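Local coordinates for protein citrate synthase (Pyrobaculum aerophilum, PDB 2IBP) that probably catalyses the condensation of acetyl-CoA with oxaloacetate and water to give citrate and CoA, a step of the tricarboxylic acid cycle, at residues D82-N85 with R86-Y90. Numbering follows the deposited sequence.
Sequences DYIN and RMKKY
Tyr83 holds its CG opposite the backbone N (chi1 176°), while Met87, one turn on, sets CG beside its own N (chi1 -59°) and then bends at chi2 and chi3, which brings the thioether against the phenol. Met87 CG sits over the ring centre in a CH-pi contact, 3.8 Å from the centroid of the Tyr83 ring. From there the chain runs obliquely across that face, with SD 4.3 Å from the same centroid in a Met-aromatic contact, and Met87 CE reaches Tyr83 OH at 3.6 Å. The ring edge meets Arg86 instead: NH2 lies in the ring plane, 3.7 Å from Tyr83 CD1, and the guanidinium, turned 72° from the ring, lays one face over Tyr83 CA. Its NE is bound in a salt bridge to Glu152. Tyr83 with Arg86 and Tyr83 with Met87 are i to i+3 and i to i+4 neighbours on helix 77-90, whose i to i+4 backbone bonds include Met87 N to Tyr83 O at 2.8 Å. This side of the helix packs on helices 62-71 and 141-169: Tyr83 OH hydrogen-bonds Ser66, and Met87 touches Val155. On another side, the extended Lys88 lies alongside Ile84, its CE 3.8 Å from Ile84 CG2. One water joins Lys88 to Asn85, donating to Asn85 OD1 and accepting from Lys88 NZ, each at 2.9 Å.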
loop_
_atom_site.group_PDB
_atom_site.type_symbol
_atom_site.label_atom_id
_atom_site.label_comp_id
_atom_site.label_asym_id
_atom_site.label_seq_id
_atom_site.Cartn_x
_atom_site.Cartn_y
_atom_site.Cartn_z
ATOM N N ASP A 82 30.370 -12.064 -0.140
ATOM C CA ASP A 82 30.122 -10.812 -0.845
ATOM C C ASP A 82 28.778 -10.191 -0.444
ATOM O O ASP A 82 28.671 -8.984 -0.255
ATOM C CB ASP A 82 30.192 -11.011 -2.356
ATOM C CG ASP A 82 31.593 -11.374 -2.833
ATOM O OD1 ASP A 82 32.553 -11.230 -2.040
ATOM O OD2 ASP A 82 31.721 -11.774 -4.014
ATOM N N TYR A 83 27.756 -11.031 -0.342
ATOM C CA TYR A 83 26.412 -10.592 0.057
ATOM C C TYR A 83 26.441 -9.993 1.472
ATOM O O TYR A 83 25.880 -8.906 1.728
ATOM C CB TYR A 83 25.471 -11.795 0.009
ATOM C CG TYR A 83 24.065 -11.526 0.496
ATOM C CD1 TYR A 83 23.145 -10.898 -0.320
ATOM C CD2 TYR A 83 23.614 -12.078 1.682
ATOM C CE1 TYR A 83 21.829 -10.694 0.115
ATOM C CE2 TYR A 83 22.321 -11.874 2.130
ATOM C CZ TYR A 83 21.432 -11.198 1.338
ATOM O OH TYR A 83 20.112 -11.039 1.741
ATOM N N ILE A 84 27.054 -10.720 2.390
ATOM C CA ILE A 84 27.158 -10.248 3.767
ATOM C C ILE A 84 27.841 -8.891 3.806
ATOM O O ILE A 84 27.371 -7.971 4.473
ATOM C CB ILE A 84 27.860 -11.282 4.649
ATOM C CG1 ILE A 84 26.908 -12.466 4.895
ATOM C CG2 ILE A 84 28.336 -10.651 5.932
ATOM C CD1 ILE A 84 27.505 -13.594 5.695
ATOM N N ASN A 85 28.911 -8.727 3.027
ATOM C CA ASN A 85 29.602 -7.442 2.986
ATOM C C ASN A 85 28.765 -6.319 2.386
ATOM O O ASN A 85 28.801 -5.204 2.871
ATOM C CB ASN A 85 30.907 -7.571 2.228
ATOM C CG ASN A 85 32.027 -8.108 3.094
ATOM O OD1 ASN A 85 32.006 -7.956 4.316
ATOM N ND2 ASN A 85 33.046 -8.681 2.461
ATOM N N ARG A 86 27.979 -6.620 1.359
ATOM C CA ARG A 86 27.114 -5.612 0.767
ATOM C C ARG A 86 26.057 -5.208 1.780
ATOM O O ARG A 86 25.820 -4.027 2.006
ATOM C CB ARG A 86 26.428 -6.121 -0.512
ATOM C CG ARG A 86 27.371 -6.331 -1.691
ATOM C CD ARG A 86 26.591 -6.546 -2.988
ATOM N NE ARG A 86 25.677 -7.687 -2.952
ATOM C CZ ARG A 86 25.996 -8.923 -3.301
ATOM N NH1 ARG A 86 27.263 -9.227 -3.604
ATOM N NH2 ARG A 86 25.082 -9.874 -3.257
ATOM N N MET A 87 25.473 -6.202 2.438
ATOM C CA MET A 87 24.430 -5.935 3.429
ATOM C C MET A 87 24.994 -5.065 4.549
ATOM O O MET A 87 24.372 -4.107 4.957
ATOM C CB MET A 87 23.845 -7.248 3.971
ATOM C CG MET A 87 23.245 -8.119 2.879
ATOM S SD MET A 87 21.732 -7.396 2.264
ATOM C CE MET A 87 20.719 -8.035 3.599
ATOM N N LYS A 88 26.203 -5.363 5.008
ATOM C CA LYS A 88 26.812 -4.555 6.059
ATOM C C LYS A 88 26.970 -3.101 5.629
ATOM O O LYS A 88 26.742 -2.185 6.422
ATOM C CB LYS A 88 28.141 -5.160 6.490
ATOM C CG LYS A 88 27.974 -6.358 7.363
ATOM C CD LYS A 88 29.280 -7.060 7.636
ATOM C CE LYS A 88 29.080 -8.157 8.642
ATOM N NZ LYS A 88 30.357 -8.829 8.970
ATOM N N LYS A 89 27.411 -2.890 4.387
ATOM C CA LYS A 89 27.582 -1.556 3.834
ATOM C C LYS A 89 26.226 -0.838 3.737
ATOM O O LYS A 89 26.140 0.372 3.932
ATOM C CB LYS A 89 28.191 -1.640 2.434
ATOM C CG LYS A 89 28.490 -0.293 1.801
ATOM C CD LYS A 89 29.098 -0.446 0.403
ATOM C CE LYS A 89 28.107 -1.076 -0.578
ATOM N NZ LYS A 89 28.642 -1.128 -1.971
ATOM N N TYR A 90 25.180 -1.596 3.447
ATOM C CA TYR A 90 23.860 -1.002 3.281
ATOM C C TYR A 90 23.119 -0.692 4.564
ATOM O O TYR A 90 22.119 0.019 4.528
ATOM C CB TYR A 90 22.952 -1.916 2.466
ATOM C CG TYR A 90 23.440 -2.240 1.088
ATOM C CD1 TYR A 90 24.100 -1.295 0.325
ATOM C CD2 TYR A 90 23.075 -3.428 0.490
ATOM C CE1 TYR A 90 24.518 -1.603 -0.960
ATOM C CE2 TYR A 90 23.446 -3.729 -0.791
ATOM C CZ TYR A 90 24.158 -2.815 -1.513
ATOM O OH TYR A 90 24.543 -3.148 -2.786
HETATM O O HOH W 1 31.937 -9.655 6.650
#